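Local coordinates for inositol-1-monophosphatase (Nostoc sp., PDB 5ZHH), which probably hydrolyses inositol 1-phosphate to inositol and inorganic phosphate, as other members of the inositol monophosphatase family do, at residues Asp79-Trp84 and Leu109-Pro114; Tyr99-Val104 and Ala191-Ala196. All coordinates share one frame; numbering follows the deposited sequence.

Contact 1: Asp79-Trp84 and Leu109-Pro114; sequences DNEYLW and LINGVP
Inner strands 82-90 and 103-110 of the eight-stranded sheet pair antiparallel near the surface, beside the type I' turn from I110 to V113 that closes the beta hairpin 103-121. L83 and L109 form the hydrogen-bonded pair: L83 N gives to L109 O at 3.0 Å, and L109 N gives back to L83 O at 2.7 Å. Past the non-hydrogen-bonded pair Y82 and I110, N111 N reaches E81 O at 2.9 Å, in the carbonyl plane and on a lone pair. I110 CA brings a CA-H...O contact to that same oxygen. Y82 and I110 point the same way, and I110 CG1 meets the ring obliquely, 3.9 Å from Y82 CD1. With CG1 anti to its carbonyl carbon (chi1 -59°), the isoleucine lies beside the tyrosine; a beta-branched residue suits such an extended strand. Replacing I110 by alanine would remove CG1 and CD1, which is likely to leave one side of the Y82 ring less well packed and to cost L4 a contact. The leucines side by side on the other face meet through L83 CD2 and L109 CD1, and L109 also touches V217 of helix 213-225. Both turn residues, N111 and G112, have positive phi, which asparagine and glycine tolerate well. A water between the segments accepts from G112 N at 2.9 Å and lies 3.1 Å from E81 O, to which it can donate.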
ATOM      1  N   ASP A  79       3.456 -30.077 -28.403  1.00 47.33           N
ATOM      2  CA  ASP A  79       2.764 -31.225 -27.835  1.00 48.33           C
ATOM      3  C   ASP A  79       3.448 -31.751 -26.577  1.00 47.07           C
ATOM      4  O   ASP A  79       3.079 -32.823 -26.087  1.00 45.38           O
ATOM      5  CB  ASP A  79       2.645 -32.348 -28.875  1.00 49.89           C
ATOM      6  CG  ASP A  79       3.968 -32.667 -29.552  1.00 54.25           C
ATOM      7  OD1 ASP A  79       5.019 -32.169 -29.088  1.00 52.93           O
ATOM      8  OD2 ASP A  79       3.957 -33.428 -30.551  1.00 56.80           O
ATOM      9  N   ASN A  80       4.439 -31.019 -26.064  1.00 46.33           N
ATOM     10  CA  ASN A  80       5.117 -31.369 -24.822  1.00 47.46           C
ATOM     11  C   ASN A  80       4.106 -31.563 -23.701  1.00 44.95           C
ATOM     12  O   ASN A  80       3.052 -30.921 -23.664  1.00 43.31           O
ATOM     13  CB  ASN A  80       6.110 -30.259 -24.454  1.00 47.61           C
ATOM     14  CG  ASN A  80       7.053 -30.636 -23.308  1.00 48.04           C
ATOM     15  OD1 ASN A  80       6.658 -31.247 -22.311  1.00 42.64           O
ATOM     16  ND2 ASN A  80       8.311 -30.241 -23.447  1.00 48.66           N
ATOM     17  N   GLU A  81       4.437 -32.466 -22.777  1.00 44.23           N
ATOM     18  CA  GLU A  81       3.601 -32.641 -21.597  1.00 42.55           C
ATOM     19  C   GLU A  81       3.428 -31.323 -20.850  1.00 39.30           C
ATOM     20  O   GLU A  81       2.342 -31.029 -20.341  1.00 39.88           O
ATOM     21  CB  GLU A  81       4.206 -33.705 -20.682  1.00 46.94           C
ATOM     22  CG  GLU A  81       3.445 -33.911 -19.389  1.00 50.94           C
ATOM     23  CD  GLU A  81       4.095 -34.940 -18.486  1.00 55.58           C
ATOM     24  OE1 GLU A  81       5.290 -35.245 -18.686  1.00 53.92           O
ATOM     25  OE2 GLU A  81       3.400 -35.456 -17.587  1.00 59.12           O
ATOM     26  N   TYR A  82       4.481 -30.510 -20.789  1.00 40.41           N
ATOM     27  CA  TYR A  82       4.455 -29.240 -20.074  1.00 36.98           C
ATOM     28  C   TYR A  82       4.548 -28.091 -21.068  1.00 34.22           C
ATOM     29  O   TYR A  82       5.529 -27.986 -21.813  1.00 34.17           O
ATOM     30  CB  TYR A  82       5.597 -29.164 -19.060  1.00 36.02           C
ATOM     31  CG  TYR A  82       5.522 -30.233 -18.001  1.00 38.51           C
ATOM     32  CD1 TYR A  82       4.528 -30.207 -17.032  1.00 37.73           C
ATOM     33  CD2 TYR A  82       6.447 -31.271 -17.967  1.00 41.73           C
ATOM     34  CE1 TYR A  82       4.452 -31.181 -16.059  1.00 40.85           C
ATOM     35  CE2 TYR A  82       6.378 -32.254 -16.996  1.00 45.20           C
ATOM     36  CZ  TYR A  82       5.379 -32.203 -16.045  1.00 46.25           C
ATOM     37  OH  TYR A  82       5.305 -33.175 -15.075  1.00 48.64           O
ATOM     38  N   LEU A  83       3.535 -27.230 -21.067  1.00 32.89           N
ATOM     39  CA  LEU A  83       3.478 -26.085 -21.967  1.00 31.97           C
ATOM     40  C   LEU A  83       3.016 -24.879 -21.169  1.00 29.85           C
ATOM     41  O   LEU A  83       1.887 -24.864 -20.668  1.00 30.80           O
ATOM     42  CB  LEU A  83       2.533 -26.343 -23.151  1.00 32.64           C
ATOM     43  CG  LEU A  83       2.413 -25.190 -24.154  1.00 31.77           C
ATOM     44  CD1 LEU A  83       3.762 -24.921 -24.799  1.00 34.93           C
ATOM     45  CD2 LEU A  83       1.358 -25.487 -25.223  1.00 35.27           C
ATOM     46  N   TRP A  84       3.879 -23.869 -21.065  1.00 29.67           N
ATOM     47  CA  TRP A  84       3.555 -22.642 -20.350  1.00 29.97           C
ATOM     48  C   TRP A  84       2.919 -21.654 -21.318  1.00 32.08           C
ATOM     49  O   TRP A  84       3.451 -21.410 -22.406  1.00 34.58           O
ATOM     50  CB  TRP A  84       4.801 -22.022 -19.717  1.00 30.23           C
ATOM     51  CG  TRP A  84       5.370 -22.808 -18.581  1.00 33.39           C
ATOM     52  CD1 TRP A  84       6.303 -23.799 -18.661  1.00 34.28           C
ATOM     53  CD2 TRP A  84       5.063 -22.657 -17.186  1.00 31.15           C
ATOM     54  NE1 TRP A  84       6.586 -24.285 -17.410  1.00 32.21           N
ATOM     55  CE2 TRP A  84       5.835 -23.605 -16.486  1.00 31.86           C
ATOM     56  CE3 TRP A  84       4.196 -21.828 -16.466  1.00 30.90           C
ATOM     57  CZ2 TRP A  84       5.778 -23.742 -15.098  1.00 32.46           C
ATOM     58  CZ3 TRP A  84       4.141 -21.964 -15.081  1.00 31.68           C
ATOM     59  CH2 TRP A  84       4.928 -22.915 -14.415  1.00 31.92           C
ATOM     60  N   LEU A 109      -0.078 -25.551 -18.877  1.00 30.92           N
ATOM     61  CA  LEU A 109      -0.882 -26.640 -19.411  1.00 34.41           C
ATOM     62  C   LEU A 109      -0.121 -27.948 -19.231  1.00 36.77           C
ATOM     63  O   LEU A 109       1.042 -28.059 -19.640  1.00 34.91           O
ATOM     64  CB  LEU A 109      -1.193 -26.424 -20.898  1.00 32.88           C
ATOM     65  CG  LEU A 109      -1.985 -25.189 -21.330  1.00 34.70           C
ATOM     66  CD1 LEU A 109      -1.712 -24.876 -22.795  1.00 35.69           C
ATOM     67  CD2 LEU A 109      -3.484 -25.402 -21.109  1.00 35.47           C
ATOM     68  N   ILE A 110      -0.763 -28.923 -18.601  1.00 37.48           N
ATOM     69  CA  ILE A 110      -0.221 -30.269 -18.481  1.00 37.70           C
ATOM     70  C   ILE A 110      -1.079 -31.175 -19.355  1.00 40.57           C
ATOM     71  O   ILE A 110      -2.277 -31.358 -19.094  1.00 35.80           O
ATOM     72  CB  ILE A 110      -0.173 -30.745 -17.025  1.00 38.26           C
ATOM     73  CG1 ILE A 110       0.698 -29.784 -16.211  1.00 37.73           C
ATOM     74  CG2 ILE A 110       0.361 -32.173 -16.951  1.00 40.05           C
ATOM     75  CD1 ILE A 110       0.810 -30.126 -14.738  1.00 40.01           C
ATOM     76  N   ASN A 111      -0.470 -31.708 -20.417  1.00 42.10           N
ATOM     77  CA  ASN A 111      -1.187 -32.475 -21.431  1.00 42.91           C
ATOM     78  C   ASN A 111      -2.370 -31.672 -21.967  1.00 41.92           C
ATOM     79  O   ASN A 111      -3.465 -32.196 -22.179  1.00 40.07           O
ATOM     80  CB  ASN A 111      -1.630 -33.831 -20.876  1.00 46.72           C
ATOM     81  CG  ASN A 111      -0.453 -34.710 -20.472  1.00 49.32           C
ATOM     82  OD1 ASN A 111       0.551 -34.795 -21.181  1.00 49.91           O
ATOM     83  ND2 ASN A 111      -0.559 -35.338 -19.307  1.00 50.49           N
ATOM     84  N   GLY A 112      -2.134 -30.378 -22.195  1.00 39.05           N
ATOM     85  CA  GLY A 112      -3.128 -29.483 -22.752  1.00 39.23           C
ATOM     86  C   GLY A 112      -4.223 -29.023 -21.820  1.00 37.85           C
ATOM     87  O   GLY A 112      -5.198 -28.427 -22.282  1.00 36.48           O
ATOM     88  N   VAL A 113      -4.092 -29.270 -20.508  1.00 36.73           N
ATOM     89  CA  VAL A 113      -5.114 -28.931 -19.530  1.00 38.47           C
ATOM     90  C   VAL A 113      -4.541 -27.905 -18.571  1.00 36.87           C
ATOM     91  O   VAL A 113      -3.452 -28.109 -18.032  1.00 38.71           O
ATOM     92  CB  VAL A 113      -5.607 -30.170 -18.748  1.00 43.02           C
ATOM     93  CG1 VAL A 113      -6.702 -29.768 -17.764  1.00 43.11           C
ATOM     94  CG2 VAL A 113      -6.112 -31.235 -19.715  1.00 44.64           C
ATOM     95  N   PRO A 114      -5.232 -26.788 -18.318  1.00 33.40           N
ATOM     96  CA  PRO A 114      -4.729 -25.800 -17.350  1.00 32.20           C
ATOM     97  C   PRO A 114      -4.645 -26.384 -15.945  1.00 31.28           C
ATOM     98  O   PRO A 114      -5.627 -26.901 -15.410  1.00 31.49           O
ATOM     99  CB  PRO A 114      -5.764 -24.671 -17.425  1.00 31.75           C
ATOM    100  CG  PRO A 114      -6.437 -24.847 -18.773  1.00 32.59           C
ATOM    101  CD  PRO A 114      -6.456 -26.333 -19.004  1.00 30.76           C
TER
HETATM  102  O   HOH W   1       0.538 -29.357 -22.295  1.00 38.01           O

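Contact 2: Tyr99-Val104 and Ala191-Ala196; sequences YPAFCV and AALDLA
C103 and L193 point at each other between the start of strand 103-110 and the first turns of helix 191-199, with A192 close alongside. C103 SG lies 3.6 Å from A192 CB and 3.9 Å from L193 CG, so it touches two successive helix residues. Its chi1 of 63° sets SG between the backbone N and the carbonyl carbon, a position a slim cysteine accepts, facing the helix. L193 holds its CG anti to the carbonyl carbon (chi1 -76°) and spreads its branches over 101-103. CD2 comes up to C103 CB, while CD1 lies against the backbone, 3.6 Å from F102 N, with A101 CB farther off at 4.4 Å. Alanine suits position 192 because its methyl allows the sulfur so close to the helix, and leucine at 193 is long enough to touch both C103 and the F102 backbone. I119 of strand 113-121 touches both C103 and L193. D90, of the D-P-L-D-G-T sequence whose aspartates bind catalytic metals in relatives, bonds C103 through its backbone and A192 N through OD2, probably setting this helix start beside the active site. The side chains offer one another carbon and sulfur alone, so this buried contact rests on shape and exclusion of water.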
ATOM      1  N   TYR A  99      -4.630   2.967 -17.972  1.00 27.53           N
ATOM      2  CA  TYR A  99      -5.898   2.540 -17.400  1.00 28.77           C
ATOM      3  C   TYR A  99      -5.601   1.370 -16.473  1.00 32.70           C
ATOM      4  O   TYR A  99      -4.974   0.394 -16.909  1.00 31.81           O
ATOM      5  CB  TYR A  99      -6.890   2.139 -18.495  1.00 26.37           C
ATOM      6  CG  TYR A  99      -8.312   1.989 -17.998  1.00 28.69           C
ATOM      7  CD1 TYR A  99      -9.155   3.090 -17.910  1.00 29.79           C
ATOM      8  CD2 TYR A  99      -8.816   0.743 -17.614  1.00 27.86           C
ATOM      9  CE1 TYR A  99     -10.461   2.964 -17.451  1.00 28.37           C
ATOM     10  CE2 TYR A  99     -10.118   0.606 -17.149  1.00 27.04           C
ATOM     11  CZ  TYR A  99     -10.933   1.718 -17.072  1.00 30.98           C
ATOM     12  OH  TYR A  99     -12.225   1.599 -16.616  1.00 30.29           O
ATOM     13  N   PRO A 100      -5.985   1.429 -15.216  1.00 37.31           N
ATOM     14  CA  PRO A 100      -5.493   0.462 -14.209  1.00 38.99           C
ATOM     15  C   PRO A 100      -6.206  -0.885 -14.254  1.00 37.09           C
ATOM     16  O   PRO A 100      -6.959  -1.261 -13.355  1.00 38.83           O
ATOM     17  CB  PRO A 100      -5.740   1.210 -12.894  1.00 41.73           C
ATOM     18  CG  PRO A 100      -6.943   2.055 -13.169  1.00 41.50           C
ATOM     19  CD  PRO A 100      -6.960   2.376 -14.648  1.00 39.86           C
ATOM     20  N   ALA A 101      -5.976  -1.641 -15.338  1.00 31.93           N
ATOM     21  CA  ALA A 101      -6.475  -3.015 -15.458  1.00 29.32           C
ATOM     22  C   ALA A 101      -5.554  -3.740 -16.444  1.00 26.79           C
ATOM     23  O   ALA A 101      -5.855  -3.898 -17.630  1.00 27.19           O
ATOM     24  CB  ALA A 101      -7.937  -3.082 -15.902  1.00 32.52           C
ATOM     25  N   PHE A 102      -4.392  -4.153 -15.941  1.00 25.18           N
ATOM     26  CA  PHE A 102      -3.443  -4.931 -16.721  1.00 27.02           C
ATOM     27  C   PHE A 102      -2.670  -5.823 -15.758  1.00 27.45           C
ATOM     28  O   PHE A 102      -2.637  -5.577 -14.549  1.00 27.56           O
ATOM     29  CB  PHE A 102      -2.501  -4.026 -17.530  1.00 29.17           C
ATOM     30  CG  PHE A 102      -1.790  -3.006 -16.697  1.00 34.04           C
ATOM     31  CD1 PHE A 102      -0.622  -3.329 -16.028  1.00 34.15           C
ATOM     32  CD2 PHE A 102      -2.305  -1.728 -16.560  1.00 35.89           C
ATOM     33  CE1 PHE A 102       0.032  -2.386 -15.248  1.00 37.74           C
ATOM     34  CE2 PHE A 102      -1.660  -0.787 -15.780  1.00 36.68           C
ATOM     35  CZ  PHE A 102      -0.494  -1.117 -15.124  1.00 35.65           C
ATOM     36  N   CYS A 103      -2.047  -6.864 -16.303  1.00 26.09           N
ATOM     37  CA  CYS A 103      -1.443  -7.874 -15.449  1.00 24.91           C
ATOM     38  C   CYS A 103      -0.473  -8.719 -16.259  1.00 24.77           C
ATOM     39  O   CYS A 103      -0.429  -8.652 -17.488  1.00 26.76           O
ATOM     40  CB  CYS A 103      -2.513  -8.768 -14.820  1.00 26.77           C
ATOM     41  SG  CYS A 103      -3.426  -9.706 -16.067  1.00 29.06           S
ATOM     42  N   VAL A 104       0.304  -9.520 -15.533  1.00 23.15           N
ATOM     43  CA  VAL A 104       1.080 -10.620 -16.086  1.00 24.40           C
ATOM     44  C   VAL A 104       0.282 -11.888 -15.828  1.00 26.09           C
ATOM     45  O   VAL A 104      -0.241 -12.078 -14.721  1.00 26.43           O
ATOM     46  CB  VAL A 104       2.474 -10.699 -15.435  1.00 29.74           C
ATOM     47  CG1 VAL A 104       3.328 -11.787 -16.089  1.00 29.62           C
ATOM     48  CG2 VAL A 104       3.170  -9.351 -15.509  1.00 29.63           C
ATOM     49  N   ALA A 191      -8.692  -9.725 -20.035  1.00 26.03           N
ATOM     50  CA  ALA A 191      -9.373 -11.013 -19.899  1.00 25.98           C
ATOM     51  C   ALA A 191      -8.845 -11.808 -18.705  1.00 25.38           C
ATOM     52  O   ALA A 191      -9.616 -12.484 -18.012  1.00 26.86           O
ATOM     53  CB  ALA A 191      -9.238 -11.814 -21.196  1.00 25.09           C
ATOM     54  N   ALA A 192      -7.531 -11.756 -18.453  1.00 25.14           N
ATOM     55  CA  ALA A 192      -6.985 -12.488 -17.312  1.00 24.25           C
ATOM     56  C   ALA A 192      -7.536 -11.942 -16.002  1.00 24.48           C
ATOM     57  O   ALA A 192      -7.948 -12.709 -15.123  1.00 23.67           O
ATOM     58  CB  ALA A 192      -5.454 -12.434 -17.319  1.00 24.24           C
ATOM     59  N   LEU A 193      -7.577 -10.614 -15.863  1.00 23.87           N
ATOM     60  CA  LEU A 193      -8.158 -10.029 -14.659  1.00 26.23           C
ATOM     61  C   LEU A 193      -9.651 -10.296 -14.571  1.00 25.79           C
ATOM     62  O   LEU A 193     -10.184 -10.445 -13.466  1.00 27.94           O
ATOM     63  CB  LEU A 193      -7.878  -8.527 -14.594  1.00 24.72           C
ATOM     64  CG  LEU A 193      -6.437  -8.190 -14.179  1.00 28.65           C
ATOM     65  CD1 LEU A 193      -6.192  -6.683 -14.195  1.00 29.80           C
ATOM     66  CD2 LEU A 193      -6.125  -8.777 -12.804  1.00 31.34           C
ATOM     67  N   ASP A 194     -10.344 -10.355 -15.711  1.00 24.62           N
ATOM     68  CA  ASP A 194     -11.757 -10.704 -15.666  1.00 23.67           C
ATOM     69  C   ASP A 194     -11.952 -12.091 -15.063  1.00 22.29           C
ATOM     70  O   ASP A 194     -12.807 -12.282 -14.196  1.00 20.98           O
ATOM     71  CB  ASP A 194     -12.378 -10.619 -17.063  1.00 24.94           C
ATOM     72  CG  ASP A 194     -12.457  -9.188 -17.578  1.00 25.84           C
ATOM     73  OD1 ASP A 194     -12.406  -8.249 -16.747  1.00 26.79           O
ATOM     74  OD2 ASP A 194     -12.616  -8.997 -18.803  1.00 25.96           O
ATOM     75  N   LEU A 195     -11.130 -13.061 -15.474  1.00 23.04           N
ATOM     76  CA  LEU A 195     -11.203 -14.397 -14.887  1.00 23.51           C
ATOM     77  C   LEU A 195     -10.886 -14.367 -13.397  1.00 28.50           C
ATOM     78  O   LEU A 195     -11.566 -15.022 -12.591  1.00 23.38           O
ATOM     79  CB  LEU A 195     -10.240 -15.326 -15.626  1.00 25.05           C
ATOM     80  CG  LEU A 195     -10.765 -15.733 -17.010  1.00 26.20           C
ATOM     81  CD1 LEU A 195      -9.630 -16.179 -17.912  1.00 25.14           C
ATOM     82  CD2 LEU A 195     -11.781 -16.844 -16.849  1.00 25.89           C
ATOM     83  N   ALA A 196      -9.855 -13.607 -13.011  1.00 25.42           N
ATOM     84  CA  ALA A 196      -9.522 -13.454 -11.600  1.00 24.18           C
ATOM     85  C   ALA A 196     -10.665 -12.825 -10.815  1.00 26.21           C
ATOM     86  O   ALA A 196     -10.867 -13.160  -9.640  1.00 24.75           O
ATOM     87  CB  ALA A 196      -8.251 -12.615 -11.453  1.00 26.71           C
TER

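Contact 1 and contact 2 lie about 23 Å apart between their centres, with nearest atoms about 9 Å apart, and do not touch. Both use strand 103-110, from opposite ends: its first residues belong to contact 2 and its last to contact 1. Along the chain the segments alternate, 79-84, 99-104, 109-114 and 191-196, so the two links cross. Contact 1 stays within the eight-stranded sheet, at the surface, where strand 82-90 meets the hairpin. Contact 2 is buried, its centre about 8 Å from the centre of the chain, and brings helix 191-199, which also packs on strand 205-208 of the five-stranded sheet, against the larger one. One strand thus runs from the buried joint between the sheets to the surface.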